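Local coordinates for protein hypothetical glycoside hydrolase (Parabacteroides distasonis, PDB 3TAW) that is of unknown function but resembles glycoside hydrolases and their relatives built on a five-bladed beta-propeller, at residues A[180-185]-A[256-261]; A[188-193]-A[250-255]; A[231-236]-A[286-291]. One frame throughout, in Å; residues are numbered along the deposited sequence.

The three contacts illustrate how neighbouring strands of one mixed sheet pack through side chains. Contact 1 and contact 2 lie side by side, their centres about 6 Å apart, while the centre of contact 3 is about 12 Å from that of contact 1 and about 17 Å from that of contact 2. Along the chain, 188-193 and 250-255 are nested within the loop closed by 180-185 and 256-261, whereas contact 3 alternates with both. All three reach one mixed sheet: strand 179-186 pairs with 189-192 and 244-254, 244-254 with 257-265, and 257-265 with 281-288. Packing is thus continuous from one probable propeller blade into the next.

Contact 1 of 3, residues A[180-185]-A[256-261]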
# COMPACT_ATOMS: atom_id res chain seq x y z
N SER A 180 -3.85 -1.65 -5.36
CA SER A 180 -2.69 -2.27 -6.00
C SER A 180 -2.90 -2.27 -7.50
O SER A 180 -3.60 -3.14 -8.04
CB SER A 180 -2.56 -3.71 -5.50
OG SER A 180 -2.41 -3.72 -4.09
N LEU A 181 -2.30 -1.29 -8.18
CA LEU A 181 -2.34 -1.23 -9.64
C LEU A 181 -1.53 -2.39 -10.23
O LEU A 181 -0.51 -2.81 -9.69
CB LEU A 181 -1.73 0.08 -10.14
CG LEU A 181 -2.68 1.24 -10.31
CD1 LEU A 181 -3.26 1.64 -8.99
CD2 LEU A 181 -1.87 2.39 -10.95
N VAL A 182 -1.98 -2.87 -11.37
CA VAL A 182 -1.23 -3.90 -12.08
C VAL A 182 -0.04 -3.26 -12.83
O VAL A 182 -0.19 -2.29 -13.56
CB VAL A 182 -2.13 -4.72 -13.01
CG1 VAL A 182 -1.28 -5.64 -13.88
CG2 VAL A 182 -3.13 -5.55 -12.18
N THR A 183 1.13 -3.86 -12.59
CA THR A 183 2.40 -3.47 -13.19
C THR A 183 3.02 -4.72 -13.81
O THR A 183 2.59 -5.84 -13.55
CB THR A 183 3.40 -2.93 -12.14
OG1 THR A 183 3.81 -3.99 -11.25
CG2 THR A 183 2.79 -1.75 -11.34
N THR A 184 4.07 -4.51 -14.59
CA THR A 184 4.90 -5.61 -15.06
C THR A 184 6.33 -5.12 -15.20
O THR A 184 6.56 -3.93 -15.10
CB THR A 184 4.38 -6.17 -16.40
OG1 THR A 184 4.92 -7.49 -16.61
CG2 THR A 184 4.73 -5.26 -17.57
N LEU A 185 7.28 -6.04 -15.40
CA LEU A 185 8.65 -5.66 -15.65
C LEU A 185 8.96 -5.82 -17.12
O LEU A 185 8.72 -6.88 -17.72
CB LEU A 185 9.63 -6.45 -14.78
CG LEU A 185 9.85 -5.76 -13.43
CD1 LEU A 185 8.63 -5.90 -12.54
CD2 LEU A 185 11.13 -6.22 -12.71
N ASP A 256 3.28 -16.36 -15.32
CA ASP A 256 2.52 -17.34 -14.54
C ASP A 256 1.25 -16.82 -13.92
O ASP A 256 0.54 -17.60 -13.25
CB ASP A 256 3.44 -17.94 -13.48
CG ASP A 256 4.60 -18.68 -14.10
OD1 ASP A 256 4.32 -19.55 -14.94
OD2 ASP A 256 5.78 -18.34 -13.84
N GLY A 257 0.95 -15.54 -14.11
CA GLY A 257 -0.24 -14.90 -13.56
C GLY A 257 0.08 -13.56 -12.94
O GLY A 257 1.26 -13.14 -12.89
N ILE A 258 -0.96 -12.89 -12.45
CA ILE A 258 -0.81 -11.60 -11.79
C ILE A 258 -0.64 -11.87 -10.30
O ILE A 258 -1.51 -12.45 -9.66
CB ILE A 258 -1.98 -10.66 -12.06
CG1 ILE A 258 -2.14 -10.40 -13.57
CG2 ILE A 258 -1.80 -9.34 -11.30
CD1 ILE A 258 -3.50 -9.82 -13.97
N VAL A 259 0.52 -11.49 -9.77
CA VAL A 259 0.84 -11.73 -8.37
C VAL A 259 0.40 -10.53 -7.54
O VAL A 259 0.79 -9.41 -7.82
CB VAL A 259 2.36 -11.96 -8.19
CG1 VAL A 259 2.68 -12.22 -6.72
CG2 VAL A 259 2.84 -13.14 -9.07
N LEU A 260 -0.41 -10.80 -6.51
CA LEU A 260 -0.87 -9.77 -5.58
C LEU A 260 -0.38 -10.07 -4.18
O LEU A 260 -0.76 -11.08 -3.60
CB LEU A 260 -2.39 -9.67 -5.60
CG LEU A 260 -3.05 -8.72 -4.60
CD1 LEU A 260 -2.69 -7.24 -4.97
CD2 LEU A 260 -4.61 -8.95 -4.47
N LEU A 261 0.49 -9.21 -3.64
CA LEU A 261 0.85 -9.26 -2.25
C LEU A 261 -0.23 -8.52 -1.45
O LEU A 261 -0.67 -7.44 -1.83
CB LEU A 261 2.22 -8.62 -2.01
CG LEU A 261 3.47 -9.48 -2.22
CD1 LEU A 261 3.58 -10.04 -3.65
CD2 LEU A 261 4.77 -8.73 -1.89
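No ring, amide or carboxylate touches across the pairs Ser180-Leu260 and Val182-Ile258; the flat groups of this contact belong to its surroundings. Val182 rests on Phe200 and Tyr202, Ile258 also meets Tyr202, and Leu260 lies against Phe288, which gives the aliphatic pairs an aromatic border.

Between the segments themselves, methyl branches meet a serine side chain at one end and each other at the other. At the Ser180 end, CD1 of Leu260 sits 3.6 Å from Ser180 CB, with Ser180 OG at the same distance from that methyl. The leucine bond from CA does not aim straight at the neighbouring strand. With CG opposite the backbone N (chi1 175°) and chi2 at 67°, the CD1 methyl is nevertheless brought up to the serine. Ser180 OG is hydrogen-bonded chiefly to Pro249 O, with Gly248 O as a second partner, so the one hydroxyl proton would have to be shared between them. A buried polar atom is therefore satisfied while its carbon side serves the apolar contact.

Further along, Val182 and Ile258 cross at about a right angle and meet through single branches, Val182 CG2 lying 4.1 Å from Ile258 CG2. The CA atoms of this pair are 7.7 Å apart, a separation that the short branches can span. No hydrogen bond joins the segments, so the direct contact is van der Waals packing alone, burying 145 Å² in all.

The two strands run in opposite senses and are not direct partners in the sheet. Strand 244-254 mediates between them, parallel to 179-186 and antiparallel to 257-265, and Thr183 forms backbone hydrogen bonds with Ala251 and Leu253 of it. Strand 199-203 lines 179-186 as a further neighbour, while 281-288 flanks 257-265.

Contact 2 of 3, residues A[188-193]-A[250-255]; sequences DKQVIA and PAILTK
Apolar contact joins Ala193 to Leu253, and a second, mixed contact sets the amide end of Gln190 against Ile252. In the first, Ala193 CB lies 4.2 Å from Leu253 CD2, a loose touch between two methyls. In the second, Gln190 NE2 comes within 3.8 Å of Ile252 CG1 and 4.0 Å of Ile252 CD1, the two side chains crossing at about a right angle. Gln190 can span the gap because its chain is stretched out, with CG opposite the backbone N (chi1 -172°) and chi2 at 166°.

The polar contacts are indirect. Gln190 NE2 donates to a water 3.0 Å away, and that water O donates in turn to Pro250 O at 2.8 Å. The same NE2 is hydrogen-bonded to Thr183 OG1 on the intervening strand 179-186, and this hydroxyl also bonds Ala251 O. Two routes, one through water and one through a threonine, thereby lead from the glutamine amide to the backbone of 250-255.

Chemically, the amide nitrogen has work for both of its N-H groups while Ile252 CG1 and CD1 approach that nitrogen obliquely, from out of the amide plane. Two strands that share no direct hydrogen bond are consequently coupled by a relay, in which the water and Thr183 fix the position of an otherwise flexible side chain.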
# COMPACT_ATOMS: atom_id res chain seq x y z
N ASP A 188 14.34 -4.66 -16.68
CA ASP A 188 14.43 -4.36 -15.27
C ASP A 188 13.50 -3.21 -14.85
O ASP A 188 13.56 -2.77 -13.71
CB ASP A 188 15.88 -4.03 -14.86
CG ASP A 188 16.40 -2.73 -15.49
OD1 ASP A 188 15.65 -2.05 -16.21
OD2 ASP A 188 17.57 -2.38 -15.24
N LYS A 189 12.65 -2.74 -15.76
CA LYS A 189 11.85 -1.54 -15.53
C LYS A 189 10.40 -1.91 -15.17
O LYS A 189 9.70 -2.52 -15.97
CB LYS A 189 11.89 -0.67 -16.78
CG LYS A 189 11.18 0.64 -16.66
CD LYS A 189 11.10 1.31 -18.01
CE LYS A 189 10.62 2.73 -17.92
NZ LYS A 189 10.74 3.33 -19.33
N GLN A 190 9.97 -1.50 -13.99
CA GLN A 190 8.62 -1.82 -13.51
C GLN A 190 7.65 -0.69 -13.86
O GLN A 190 7.82 0.45 -13.42
CB GLN A 190 8.63 -2.07 -12.01
CG GLN A 190 7.27 -2.60 -11.49
CD GLN A 190 7.35 -3.18 -10.09
OE1 GLN A 190 8.38 -3.04 -9.41
NE2 GLN A 190 6.26 -3.84 -9.63
N VAL A 191 6.67 -1.03 -14.70
CA VAL A 191 5.71 -0.05 -15.22
C VAL A 191 4.27 -0.54 -15.13
O VAL A 191 4.00 -1.75 -15.20
CB VAL A 191 6.01 0.29 -16.71
CG1 VAL A 191 7.38 0.97 -16.87
CG2 VAL A 191 5.95 -0.97 -17.58
N ILE A 192 3.36 0.41 -15.00
CA ILE A 192 1.92 0.13 -15.04
C ILE A 192 1.61 -0.58 -16.38
O ILE A 192 2.13 -0.22 -17.44
CB ILE A 192 1.11 1.42 -14.81
CG1 ILE A 192 1.32 1.93 -13.39
CG2 ILE A 192 -0.38 1.20 -15.12
CD1 ILE A 192 0.89 3.43 -13.18
N ALA A 193 0.80 -1.64 -16.29
CA ALA A 193 0.49 -2.51 -17.41
C ALA A 193 -1.00 -2.64 -17.58
O ALA A 193 -1.70 -2.99 -16.61
CB ALA A 193 1.07 -3.90 -17.15
N PRO A 250 1.68 -2.53 -5.36
CA PRO A 250 1.20 -2.84 -6.70
C PRO A 250 1.40 -4.31 -7.11
O PRO A 250 2.39 -4.97 -6.72
CB PRO A 250 2.02 -1.90 -7.60
CG PRO A 250 2.33 -0.73 -6.70
CD PRO A 250 2.61 -1.38 -5.37
N ALA A 251 0.41 -4.82 -7.85
CA ALA A 251 0.42 -6.18 -8.35
C ALA A 251 1.40 -6.29 -9.51
O ALA A 251 1.70 -5.29 -10.19
CB ALA A 251 -0.99 -6.59 -8.82
N ILE A 252 1.87 -7.52 -9.75
CA ILE A 252 2.89 -7.81 -10.75
C ILE A 252 2.42 -8.87 -11.74
O ILE A 252 2.21 -10.03 -11.37
CB ILE A 252 4.21 -8.28 -10.11
CG1 ILE A 252 4.70 -7.24 -9.10
CG2 ILE A 252 5.26 -8.49 -11.19
CD1 ILE A 252 6.01 -7.60 -8.40
N LEU A 253 2.30 -8.47 -13.01
CA LEU A 253 1.88 -9.35 -14.10
C LEU A 253 3.10 -10.15 -14.54
O LEU A 253 4.04 -9.56 -15.06
CB LEU A 253 1.33 -8.52 -15.26
CG LEU A 253 1.09 -9.17 -16.61
CD1 LEU A 253 0.08 -10.27 -16.47
CD2 LEU A 253 0.62 -8.09 -17.65
N THR A 254 3.07 -11.46 -14.33
CA THR A 254 4.15 -12.34 -14.75
C THR A 254 3.59 -13.31 -15.77
O THR A 254 2.37 -13.37 -15.99
CB THR A 254 4.75 -13.15 -13.55
OG1 THR A 254 3.82 -14.17 -13.15
CG2 THR A 254 5.08 -12.24 -12.31
N LYS A 255 4.47 -14.10 -16.40
CA LYS A 255 4.00 -15.16 -17.31
C LYS A 255 3.11 -16.20 -16.63
O LYS A 255 2.30 -16.88 -17.31
CB LYS A 255 5.19 -15.88 -17.96
CG LYS A 255 5.98 -15.00 -18.89
CD LYS A 255 5.20 -14.61 -20.14
CE LYS A 255 5.96 -13.59 -20.96
NZ LYS A 255 5.16 -13.09 -22.11
O HOH W 1 5.04 -4.08 -6.91

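Contact 3 of 3, residues A[231-236]-A[286-291]. With EDO (1,2-ethanediol), chain H; EDO (1,2-ethanediol), chain S.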
# COMPACT_ATOMS: atom_id res chain seq x y z
N LYS A 231 -16.63 -9.35 -5.18
CA LYS A 231 -15.58 -9.84 -4.29
C LYS A 231 -14.74 -10.89 -5.00
O LYS A 231 -15.20 -12.00 -5.22
CB LYS A 231 -16.20 -10.43 -3.02
CG LYS A 231 -16.89 -9.39 -2.14
CD LYS A 231 -17.69 -10.09 -1.04
CE LYS A 231 -18.71 -9.17 -0.40
NZ LYS A 231 -19.56 -9.93 0.57
N LEU A 232 -13.51 -10.54 -5.39
CA LEU A 232 -12.62 -11.51 -6.04
C LEU A 232 -12.16 -12.61 -5.09
O LEU A 232 -12.07 -13.80 -5.46
CB LEU A 232 -11.39 -10.78 -6.62
CG LEU A 232 -11.61 -10.12 -7.99
CD1 LEU A 232 -12.71 -9.08 -7.99
CD2 LEU A 232 -10.28 -9.50 -8.49
N PHE A 233 -11.87 -12.22 -3.85
CA PHE A 233 -11.77 -13.17 -2.76
C PHE A 233 -11.97 -12.44 -1.44
O PHE A 233 -12.15 -11.21 -1.41
CB PHE A 233 -10.50 -14.05 -2.80
CG PHE A 233 -9.18 -13.34 -2.53
CD1 PHE A 233 -8.70 -13.17 -1.23
CD2 PHE A 233 -8.36 -12.95 -3.58
CE1 PHE A 233 -7.46 -12.59 -1.00
CE2 PHE A 233 -7.12 -12.36 -3.34
CZ PHE A 233 -6.66 -12.17 -2.06
N SER A 234 -12.07 -13.23 -0.38
CA SER A 234 -12.53 -12.73 0.90
C SER A 234 -11.78 -13.41 2.04
O SER A 234 -11.14 -14.45 1.85
CB SER A 234 -14.03 -13.03 1.06
OG SER A 234 -14.82 -12.46 0.04
N PRO A 235 -11.89 -12.84 3.24
CA PRO A 235 -11.37 -13.52 4.41
C PRO A 235 -11.96 -14.91 4.57
O PRO A 235 -13.09 -15.14 4.18
CB PRO A 235 -11.78 -12.60 5.56
CG PRO A 235 -11.91 -11.24 4.91
CD PRO A 235 -12.50 -11.54 3.59
N ARG A 236 -11.17 -15.82 5.12
CA ARG A 236 -11.53 -17.23 5.13
C ARG A 236 -11.24 -17.90 6.46
O ARG A 236 -10.17 -17.71 7.06
CB ARG A 236 -10.82 -17.95 4.00
CG ARG A 236 -9.37 -17.76 3.99
CD ARG A 236 -8.64 -18.48 2.90
NE ARG A 236 -7.23 -18.11 3.01
CZ ARG A 236 -6.21 -18.67 2.36
NH1 ARG A 236 -6.40 -19.66 1.47
NH2 ARG A 236 -4.99 -18.21 2.59
N ALA A 286 -1.69 -13.76 -3.58
CA ALA A 286 -2.64 -14.39 -4.48
C ALA A 286 -2.13 -14.30 -5.91
O ALA A 286 -1.30 -13.45 -6.22
CB ALA A 286 -4.00 -13.72 -4.37
N LEU A 287 -2.67 -15.15 -6.77
CA LEU A 287 -2.31 -15.24 -8.17
C LEU A 287 -3.59 -15.22 -8.99
O LEU A 287 -4.51 -16.01 -8.73
CB LEU A 287 -1.56 -16.53 -8.44
CG LEU A 287 -0.93 -16.70 -9.82
CD1 LEU A 287 0.23 -15.67 -9.94
CD2 LEU A 287 -0.46 -18.15 -10.05
N PHE A 288 -3.66 -14.32 -9.97
CA PHE A 288 -4.80 -14.26 -10.87
C PHE A 288 -4.38 -14.55 -12.30
O PHE A 288 -3.23 -14.38 -12.70
CB PHE A 288 -5.45 -12.87 -10.83
CG PHE A 288 -6.08 -12.53 -9.51
CD1 PHE A 288 -7.38 -12.87 -9.26
CD2 PHE A 288 -5.35 -11.91 -8.50
CE1 PHE A 288 -7.97 -12.58 -8.04
CE2 PHE A 288 -5.95 -11.62 -7.27
CZ PHE A 288 -7.25 -11.97 -7.05
N ASP A 289 -5.33 -15.02 -13.08
CA ASP A 289 -5.08 -15.33 -14.48
C ASP A 289 -4.80 -14.04 -15.29
O ASP A 289 -5.41 -13.01 -15.06
CB ASP A 289 -6.27 -16.08 -15.04
CG ASP A 289 -6.08 -16.48 -16.48
OD1 ASP A 289 -5.39 -17.51 -16.71
OD2 ASP A 289 -6.65 -15.78 -17.35
N VAL A 290 -3.87 -14.11 -16.24
CA VAL A 290 -3.49 -12.93 -17.02
C VAL A 290 -4.56 -12.46 -18.00
O VAL A 290 -4.60 -11.27 -18.35
CB VAL A 290 -2.15 -13.14 -17.77
CG1 VAL A 290 -1.04 -13.50 -16.78
CG2 VAL A 290 -2.30 -14.20 -18.87
N ASN A 291 -5.43 -13.38 -18.44
CA ASN A 291 -6.47 -13.06 -19.42
C ASN A 291 -7.81 -12.72 -18.76
O ASN A 291 -8.55 -11.87 -19.27
CB ASN A 291 -6.62 -14.24 -20.38
CG ASN A 291 -5.37 -14.44 -21.23
OD1 ASN A 291 -4.74 -15.52 -21.22
ND2 ASN A 291 -4.97 -13.39 -21.91
C1 EDO H . -1.30 -17.36 -16.52
O1 EDO H . -2.59 -16.76 -16.42
C2 EDO H . -1.33 -18.80 -16.05
O2 EDO H . -2.33 -19.50 -16.81
C1 EDO S . -4.24 -9.55 -21.27
O1 EDO S . -3.95 -8.17 -21.55
C2 EDO S . -2.97 -10.28 -20.86
O2 EDO S . -2.46 -9.70 -19.65
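Leu232 and Phe233 pass Phe288 and Ala286 in the opposite chain sense, at CA separations of 9.6 Å (Leu232-Phe288) and 9.4 Å (Phe233-Ala286), a spacing that leaves the meeting to side chains. Phe288 CZ comes in at the edge of the Phe233 ring, near its plane, 3.7 Å from Phe233 CE2. That same CE2 carbon of Phe233 meets Ala286 CB at 3.6 Å. Phe233 holds its CG between the backbone N and carbonyl carbon (chi1 69°), which directs the ring toward strand 281-288. On the neighbouring corner of the other ring, Leu232 CD2 touches Phe288 CE1 at 3.9 Å.

Each ring has a further aromatic partner: Phe288 stacks with Tyr202, and Phe233 makes an edge-to-face contact with Tyr262. Asp289 OD2 accepts from Asn291 N at 2.9 Å, the bent N-H (137°) meeting the oxygen from above the carboxylate plane. The 1,2-ethanediol of chain H, probably from the crystallisation liquor, donates through O1 to Asp289 OD1 and accepts from Val290 N.

Two recognised motifs frame this aromatic cluster: a classic beta bulge, where Leu232 and Phe233 share Val208 as their backbone partner, and an Asx turn at Asp289, just past strand 281-288.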